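Local coordinates for protein putative hydroxymethylglutaryl-CoA synthase (Streptococcus mutans, PDB 3SQZ) that probably catalyses the condensation of acetyl-CoA with acetoacetyl-CoA to 3-hydroxy-3-methylglutaryl-CoA, and binds coenzyme A, at residues A[204-209]-A[349-354]; A[262-267]-A[335-340]. One frame throughout, in Å; residues are numbered along the deposited sequence. Where two conformers were deposited one is given.

Overall arrangement
Following the chain from the N terminus, residues 204-209 come first, on an inner strand of the large mixed sheet of this thiolase-fold enzyme. The helix 232-254 then leads to 262-267, an outermost strand of that sheet. After a largely helical excursion, 335-340 returns alongside 262-267 and closes contact 2, a parallel pairing. A short turn brings the next strand back, and its 349-354 part closes contact 1 against 204-209, antiparallel. Contact 2 is therefore nested inside the loop closed by contact 1. Strands 335-342 and 346-354 are themselves neighbours, so the two contacts tie four neighbouring strands, 203-213, 346-354, 335-342 and 263-266, at one end of the sheet.

Contact 1 (A[204-209]-A[349-354]); sequences ILHDET and IFTGTL
Ile204 and Leu205 pair with Thr353 and Gly352 in an antiparallel join between two inner strands of the large mixed sheet, and the first strand is interrupted at His206 to Glu208, where two waters bridge the chains. At the regular end two backbone bonds close the Ile204-Thr353 pair: Ile204 N to Thr353 O is 2.8 Å and Thr353 N to Ile204 O is 2.9 Å. Next comes the non-hydrogen-bonded pair Leu205-Gly352. Gly352, lacking a side chain, lets the strands come close here, with Ile204 O 2.9 Å from Gly352 CA. A third bond, His206 N to Thr351 O at 3.2 Å, is nearly straight at 166°.

Beyond it the first strand bows outward. The His206 ring lies near Thr351 and Thr353, but its orientation is doubtful. One water reaches His206 O at 2.8 Å and Thr351 O at 2.9 Å. A second water lies 2.7 Å from Glu208 O, to which it can donate, and also meets Thr351 OG1; with chi1 at 67°, that hydroxyl stands between the backbone N and carbonyl carbon and faces the water. Each water has further acceptors nearby, so its protons are probably shared among them. The chains meet again at Thr209, whose CG2 lies 3.8 Å from Phe350 CB.

Leu205 and Phe350 turn toward helix 147-161, as apolar residues should, whereas Asp207 in the interruption forms a salt bridge with Lys156 of that helix. Threonine suits position 351: the hydroxyl of Thr351 meets the water while its side chain packs on Tyr250 of helix 232-254. Chemically, then, water stands in for direct strand-to-strand hydrogen bonds where the strand is interrupted, and it gives the carbonyls of His206, Glu208 and Thr351 hydrogen-bonding partners.

Contact 2 (A[262-267]-A[335-340]); sequences AAFCFH and KIALFS
Lys335 O opens the parallel pairing by accepting a bond from Ala262 N at 2.8 Å, at the start of strand 335-342 where it runs beside the outermost strand 263-266. Ile336, next, sends its CG2 branch, anti to the backbone N, to within 4.0 Å of Cys265 SG; a branched apolar residue fits this buried face. Nearby, Ala263 N is buried with no partner in the model.

Ala337 uses both its backbone and its methyl. Its N bonds to Ala263 O at 3.1 Å and its O receives Cys265 N at 2.8 Å, so it grips residues on both sides of Phe264. Its methyl stands over the centre of the Phe264 ring, 3.7 Å from Ala337 CB to the ring centroid and only 12° off the normal, a CH-pi contact for which so small a side chain is well suited.

Leu338 points to the other face, setting its CG branch point against Cys265 CB. Phe339 N donates to Cys265 O at 2.9 Å, while Phe339 CB lies at the edge of the Phe264 ring, 3.9 Å from Phe264 CE1. The Phe339 side chain crosses that of Phe266 at about a right angle. Phe339 O then receives His267 N at 3.1 Å, a bent bond at 136°. His267, a predicted proton donor/acceptor, follows at the end of strand 263-266, its side chain about 4 Å from the bound coenzyme A. Ser340 closes the segment, its hydroxyl bonded to that of Thr149.

Phe264, Phe266 and Phe339 pack beneath helix 232-254, with edge-to-face rings joining Phe264 to Trp247 and Phe339 to Tyr239. Helix 315-326 packs on the opposite face, against Ala263 and Cys265, and strand 346-354 flanks 335-342 on the edge away from 263-266.

Contact 1 (A[204-209]-A[349-354])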
ATOM      1  N   ILE A 204       0.388  15.321  10.435  1.00 10.75           N
ATOM      2  CA  ILE A 204      -0.403  16.420   9.903  1.00 11.93           C
ATOM      3  C   ILE A 204      -0.154  16.516   8.406  1.00 11.88           C
ATOM      4  O   ILE A 204       0.997  16.553   7.966  1.00 13.05           O
ATOM      5  CB  ILE A 204       0.014  17.745  10.558  1.00 13.42           C
ATOM      6  CG1 ILE A 204      -0.261  17.695  12.061  1.00 14.90           C
ATOM      7  CG2 ILE A 204      -0.721  18.917   9.925  1.00 14.36           C
ATOM      8  CD1 ILE A 204       0.563  18.674  12.867  1.00 17.24           C
ATOM      9  N   LEU A 205      -1.229  16.550   7.622  1.00 12.14           N
ATOM     10  CA  LEU A 205      -1.108  16.654   6.172  1.00 13.05           C
ATOM     11  C   LEU A 205      -1.184  18.109   5.746  1.00 14.43           C
ATOM     12  O   LEU A 205      -1.985  18.883   6.269  1.00 16.45           O
ATOM     13  CB  LEU A 205      -2.216  15.859   5.486  1.00 13.40           C
ATOM     14  CG  LEU A 205      -2.152  14.345   5.673  1.00 13.99           C
ATOM     15  CD1 LEU A 205      -3.407  13.684   5.124  1.00 14.91           C
ATOM     16  CD2 LEU A 205      -0.911  13.785   5.009  1.00 15.21           C
ATOM     17  N   HIS A 206      -0.338  18.493   4.798  1.00 15.42           N
ATOM     18  CA  HIS A 206      -0.314  19.876   4.340  1.00 16.36           C
ATOM     19  C   HIS A 206      -0.975  20.058   2.989  1.00 15.89           C
ATOM     20  O   HIS A 206      -1.229  19.097   2.282  1.00 16.63           O
ATOM     21  CB  HIS A 206       1.115  20.392   4.347  1.00 17.87           C
ATOM     22  CG  HIS A 206       1.719  20.378   5.716  1.00 18.58           C
ATOM     23  ND1 HIS A 206       2.791  19.585   6.060  1.00 19.98           N
ATOM     24  CD2 HIS A 206       1.352  21.026   6.845  1.00 18.76           C
ATOM     25  CE1 HIS A 206       3.081  19.769   7.336  1.00 17.96           C
ATOM     26  NE2 HIS A 206       2.223  20.640   7.834  1.00 20.21           N
ATOM     27  N   ASP A 207      -1.260  21.306   2.637  1.00 15.85           N
ATOM     28  CA  ASP A 207      -2.037  21.592   1.436  1.00 16.63           C
ATOM     29  C   ASP A 207      -1.212  21.798   0.179  1.00 15.72           C
ATOM     30  O   ASP A 207      -1.768  21.941  -0.907  1.00 18.46           O
ATOM     31  CB  ASP A 207      -2.937  22.803   1.653  1.00 18.74           C
ATOM     32  CG  ASP A 207      -4.093  22.499   2.571  1.00 21.17           C
ATOM     33  OD1 ASP A 207      -4.721  21.425   2.410  1.00 21.99           O
ATOM     34  OD2 ASP A 207      -4.366  23.328   3.460  1.00 22.61           O
ATOM     35  N   GLU A 208       0.107  21.823   0.321  1.00 13.77           N
ATOM     36  CA  GLU A 208       0.983  22.007  -0.823  1.00 14.37           C
ATOM     37  C   GLU A 208       1.195  20.663  -1.510  1.00 13.28           C
ATOM     38  O   GLU A 208       1.979  19.831  -1.050  1.00 13.53           O
ATOM     39  CB  GLU A 208       2.317  22.609  -0.376  1.00 16.25           C
ATOM     40  CG  GLU A 208       2.220  24.044   0.158  1.00 18.55           C
ATOM     41  CD  GLU A 208       1.730  24.148   1.597  1.00 22.26           C
ATOM     42  OE1 GLU A 208       1.713  23.130   2.320  1.00 22.79           O
ATOM     43  OE2 GLU A 208       1.373  25.271   2.011  1.00 25.12           O
ATOM     44  N   THR A 209       0.475  20.445  -2.604  1.00 12.94           N
ATOM     45  CA  THR A 209       0.536  19.188  -3.332  1.00 13.13           C
ATOM     46  C   THR A 209       0.733  19.491  -4.807  1.00 12.53           C
ATOM     47  O   THR A 209       0.348  20.557  -5.272  1.00 13.72           O
ATOM     48  CB  THR A 209      -0.767  18.376  -3.161  1.00 15.06           C
ATOM     49  OG1 THR A 209      -1.871  19.125  -3.683  1.00 17.05           O
ATOM     50  CG2 THR A 209      -1.026  18.075  -1.695  1.00 16.22           C
ATOM     51  N   ILE A 349       3.340  14.556  -5.444  1.00 10.41           N
ATOM     52  CA  ILE A 349       4.158  14.818  -4.274  1.00 10.60           C
ATOM     53  C   ILE A 349       3.326  15.557  -3.242  1.00 10.37           C
ATOM     54  O   ILE A 349       2.611  16.511  -3.570  1.00 11.24           O
ATOM     55  CB  ILE A 349       5.394  15.624  -4.647  1.00 11.83           C
ATOM     56  CG1 ILE A 349       6.233  14.774  -5.595  1.00 14.97           C
ATOM     57  CG2 ILE A 349       6.171  16.048  -3.390  1.00 12.83           C
ATOM     58  CD1 ILE A 349       7.384  15.481  -6.187  1.00 16.96           C
ATOM     59  N   PHE A 350       3.405  15.096  -2.000  1.00 10.95           N
ATOM     60  CA  PHE A 350       2.723  15.732  -0.894  1.00 11.56           C
ATOM     61  C   PHE A 350       3.579  15.560   0.348  1.00 11.11           C
ATOM     62  O   PHE A 350       4.571  14.825   0.331  1.00 11.78           O
ATOM     63  CB  PHE A 350       1.301  15.180  -0.703  1.00 12.13           C
ATOM     64  CG  PHE A 350       1.241  13.718  -0.350  1.00 12.05           C
ATOM     65  CD1 PHE A 350       1.014  13.309   0.958  1.00 13.42           C
ATOM     66  CD2 PHE A 350       1.363  12.748  -1.334  1.00 12.47           C
ATOM     67  CE1 PHE A 350       0.933  11.962   1.273  1.00 14.10           C
ATOM     68  CE2 PHE A 350       1.290  11.401  -1.020  1.00 13.11           C
ATOM     69  CZ  PHE A 350       1.070  11.009   0.284  1.00 13.78           C
ATOM     70  N   THR A 351       3.218  16.253   1.420  1.00 11.37           N
ATOM     71  CA  THR A 351       4.062  16.295   2.604  1.00 11.76           C
ATOM     72  C   THR A 351       3.238  16.243   3.871  1.00 11.88           C
ATOM     73  O   THR A 351       2.027  16.487   3.866  1.00 13.17           O
ATOM     74  CB  THR A 351       4.897  17.578   2.664  1.00 13.23           C
ATOM     75  OG1 THR A 351       4.022  18.692   2.868  1.00 15.52           O
ATOM     76  CG2 THR A 351       5.710  17.774   1.392  1.00 15.10           C
ATOM     77  N   GLY A 352       3.918  15.963   4.975  1.00 11.87           N
ATOM     78  CA  GLY A 352       3.286  15.969   6.276  1.00 12.33           C
ATOM     79  C   GLY A 352       4.295  16.241   7.372  1.00 11.87           C
ATOM     80  O   GLY A 352       5.507  16.159   7.154  1.00 13.17           O
ATOM     81  N   THR A 353       3.790  16.559   8.557  1.00 11.13           N
ATOM     82  CA  THR A 353       4.635  16.850   9.712  1.00 11.69           C
ATOM     83  C   THR A 353       4.290  15.902  10.849  1.00 10.62           C
ATOM     84  O   THR A 353       3.115  15.698  11.170  1.00 11.15           O
ATOM     85  CB  THR A 353       4.442  18.304  10.193  1.00 13.00           C
ATOM     86  OG1 THR A 353       4.899  19.194   9.173  1.00 14.70           O
ATOM     87  CG2 THR A 353       5.238  18.568  11.466  1.00 13.58           C
ATOM     88  N   LEU A 354       5.316  15.311  11.453  1.00 10.49           N
ATOM     89  CA  LEU A 354       5.106  14.386  12.563  1.00 10.84           C
ATOM     90  C   LEU A 354       4.614  15.081  13.822  1.00 10.46           C
ATOM     91  O   LEU A 354       5.077  16.168  14.172  1.00 11.52           O
ATOM     92  CB  LEU A 354       6.383  13.621  12.873  1.00 11.66           C
ATOM     93  CG  LEU A 354       6.727  12.535  11.859  1.00 12.40           C
ATOM     94  CD1 LEU A 354       8.129  12.001  12.105  1.00 13.57           C
ATOM     95  CD2 LEU A 354       5.704  11.403  11.912  1.00 12.79           C
TER
HETATM   96  O   HOH W   1       1.562  18.673   1.325  1.00 18.87           O
HETATM   97  O   HOH W   2      -0.390  16.426   2.295  1.00 20.06           O

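Contact 2 (A[262-267]-A[335-340])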
ATOM      1  N   ALA A 262      13.064  15.564   6.736  1.00 11.73           N
ATOM      2  CA  ALA A 262      13.848  14.612   7.507  1.00 11.78           C
ATOM      3  C   ALA A 262      13.856  13.235   6.852  1.00 11.75           C
ATOM      4  O   ALA A 262      14.695  12.401   7.187  1.00 12.27           O
ATOM      5  CB  ALA A 262      13.299  14.515   8.919  1.00 12.98           C
ATOM      6  N   ALA A 263      12.916  12.998   5.937  1.00 10.98           N
ATOM      7  CA  ALA A 263      12.787  11.715   5.256  1.00 11.30           C
ATOM      8  C   ALA A 263      11.993  11.909   3.977  1.00 10.90           C
ATOM      9  O   ALA A 263      11.130  12.800   3.888  1.00 11.63           O
ATOM     10  CB  ALA A 263      12.092  10.699   6.146  1.00 11.55           C
ATOM     11  N   PHE A 264      12.281  11.062   2.996  1.00 11.55           N
ATOM     12  CA  PHE A 264      11.526  11.016   1.747  1.00 12.67           C
ATOM     13  C   PHE A 264      11.015   9.591   1.565  1.00 12.91           C
ATOM     14  O   PHE A 264      11.797   8.641   1.670  1.00 15.87           O
ATOM     15  CB  PHE A 264      12.427  11.421   0.568  1.00 15.64           C
ATOM     16  CG  PHE A 264      11.721  12.233  -0.507  1.00 18.53           C
ATOM     17  CD1 PHE A 264      10.661  11.694  -1.218  1.00 19.29           C
ATOM     18  CD2 PHE A 264      12.133  13.527  -0.820  1.00 19.96           C
ATOM     19  CE1 PHE A 264      10.004  12.432  -2.201  1.00 19.74           C
ATOM     20  CE2 PHE A 264      11.489  14.270  -1.809  1.00 20.97           C
ATOM     21  CZ  PHE A 264      10.425  13.721  -2.508  1.00 19.55           C
ATOM     22  N   CYS A 265       9.714   9.436   1.322  1.00 11.34           N
ATOM     23  CA  CYS A 265       9.096   8.125   1.089  1.00 11.43           C
ATOM     24  C   CYS A 265       8.683   7.999  -0.367  1.00 10.25           C
ATOM     25  O   CYS A 265       8.198   8.959  -0.965  1.00 11.42           O
ATOM     26  CB  CYS A 265       7.862   7.941   1.963  1.00 13.10           C
ATOM     27  SG  CYS A 265       8.221   7.824   3.719  1.00 15.72           S
ATOM     28  N   PHE A 266       8.858   6.800  -0.909  1.00  9.80           N
ATOM     29  CA  PHE A 266       8.581   6.517  -2.307  1.00  9.81           C
ATOM     30  C   PHE A 266       7.632   5.354  -2.464  1.00 10.28           C
ATOM     31  O   PHE A 266       7.567   4.466  -1.628  1.00 11.19           O
ATOM     32  CB  PHE A 266       9.879   6.170  -3.036  1.00 11.21           C
ATOM     33  CG  PHE A 266      10.916   7.239  -2.930  1.00 11.39           C
ATOM     34  CD1 PHE A 266      11.027   8.218  -3.902  1.00 12.71           C
ATOM     35  CD2 PHE A 266      11.756   7.295  -1.829  1.00 12.05           C
ATOM     36  CE1 PHE A 266      11.970   9.224  -3.785  1.00 13.61           C
ATOM     37  CE2 PHE A 266      12.696   8.303  -1.703  1.00 13.39           C
ATOM     38  CZ  PHE A 266      12.812   9.265  -2.686  1.00 14.04           C
ATOM     39  N   HIS A 267       6.902   5.330  -3.564  1.00 11.03           N
ATOM     40  CA  HIS A 267       6.145   4.163  -3.953  0.58 11.47           C
ATOM     41  C   HIS A 267       7.103   2.961  -4.023  1.00 11.62           C
ATOM     42  O   HIS A 267       8.247   3.121  -4.481  1.00 12.73           O
ATOM     43  CB  HIS A 267       5.481   4.435  -5.302  0.58 12.71           C
ATOM     44  CG  HIS A 267       4.858   3.227  -5.908  0.58 12.23           C
ATOM     45  ND1 HIS A 267       4.020   2.396  -5.198  0.58 12.35           N
ATOM     46  CD2 HIS A 267       4.968   2.692  -7.145  0.58 12.76           C
ATOM     47  CE1 HIS A 267       3.643   1.397  -5.974  0.58 10.94           C
ATOM     48  NE2 HIS A 267       4.201   1.554  -7.161  0.58 12.23           N
ATOM     49  N   LYS A 335       9.447  17.051   9.033  1.00 11.47           N
ATOM     50  CA  LYS A 335       8.605  16.962   7.849  1.00 11.46           C
ATOM     51  C   LYS A 335       9.048  15.821   6.960  1.00 11.29           C
ATOM     52  O   LYS A 335      10.236  15.521   6.839  1.00 12.51           O
ATOM     53  CB  LYS A 335       8.652  18.266   7.055  1.00 13.51           C
ATOM     54  CG  LYS A 335       8.085  19.447   7.805  1.00 17.70           C
ATOM     55  CD  LYS A 335       8.032  20.684   6.922  1.00 22.73           C
ATOM     56  CE  LYS A 335       9.202  21.615   7.199  1.00 26.43           C
ATOM     57  NZ  LYS A 335       9.102  22.211   8.562  1.00 27.81           N
ATOM     58  N   ILE A 336       8.067  15.184   6.336  1.00 10.43           N
ATOM     59  CA  ILE A 336       8.305  14.058   5.453  1.00 10.67           C
ATOM     60  C   ILE A 336       7.715  14.398   4.097  1.00 10.65           C
ATOM     61  O   ILE A 336       6.599  14.917   4.013  1.00 11.43           O
ATOM     62  CB  ILE A 336       7.629  12.779   5.998  1.00 11.34           C
ATOM     63  CG1 ILE A 336       8.217  12.432   7.368  1.00 13.19           C
ATOM     64  CG2 ILE A 336       7.797  11.608   5.031  1.00 11.69           C
ATOM     65  CD1 ILE A 336       7.526  11.287   8.057  1.00 13.39           C
ATOM     66  N   ALA A 337       8.476  14.137   3.038  1.00 10.48           N
ATOM     67  CA  ALA A 337       7.975  14.282   1.675  1.00 10.49           C
ATOM     68  C   ALA A 337       7.667  12.903   1.129  1.00  9.90           C
ATOM     69  O   ALA A 337       8.422  11.953   1.363  1.00 10.88           O
ATOM     70  CB  ALA A 337       8.998  14.979   0.801  1.00 12.13           C
ATOM     71  N   LEU A 338       6.562  12.802   0.400  1.00 10.24           N
ATOM     72  CA  LEU A 338       6.104  11.535  -0.147  1.00 10.45           C
ATOM     73  C   LEU A 338       5.892  11.650  -1.658  1.00 10.63           C
ATOM     74  O   LEU A 338       5.275  12.612  -2.141  1.00 11.65           O
ATOM     75  CB  LEU A 338       4.806  11.096   0.537  1.00 11.16           C
ATOM     76  CG  LEU A 338       4.915  10.848   2.047  1.00 11.78           C
ATOM     77  CD1 LEU A 338       4.493  12.074   2.851  1.00 12.60           C
ATOM     78  CD2 LEU A 338       4.096   9.638   2.447  1.00 11.93           C
ATOM     79  N   PHE A 339       6.408  10.664  -2.393  1.00  9.84           N
ATOM     80  CA  PHE A 339       6.263  10.582  -3.840  1.00 10.57           C
ATOM     81  C   PHE A 339       5.406   9.394  -4.206  1.00 10.61           C
ATOM     82  O   PHE A 339       5.825   8.240  -4.050  1.00 12.40           O
ATOM     83  CB  PHE A 339       7.602  10.411  -4.556  1.00 12.97           C
ATOM     84  CG  PHE A 339       7.445  10.028  -6.017  1.00 14.16           C
ATOM     85  CD1 PHE A 339       6.936  10.942  -6.934  1.00 15.27           C
ATOM     86  CD2 PHE A 339       7.782   8.762  -6.471  1.00 14.56           C
ATOM     87  CE1 PHE A 339       6.783  10.609  -8.275  1.00 16.24           C
ATOM     88  CE2 PHE A 339       7.626   8.432  -7.811  1.00 16.03           C
ATOM     89  CZ  PHE A 339       7.129   9.352  -8.713  1.00 16.02           C
ATOM     90  N   SER A 340       4.207   9.680  -4.686  1.00 10.41           N
ATOM     91  CA  SER A 340       3.282   8.649  -5.118  1.00 10.51           C
ATOM     92  C   SER A 340       3.331   8.506  -6.629  1.00 10.40           C
ATOM     93  O   SER A 340       3.432   9.495  -7.346  1.00 10.82           O
ATOM     94  CB  SER A 340       1.868   9.018  -4.663  1.00 10.69           C
ATOM     95  OG  SER A 340       0.911   8.042  -5.044  1.00 11.95           O
TER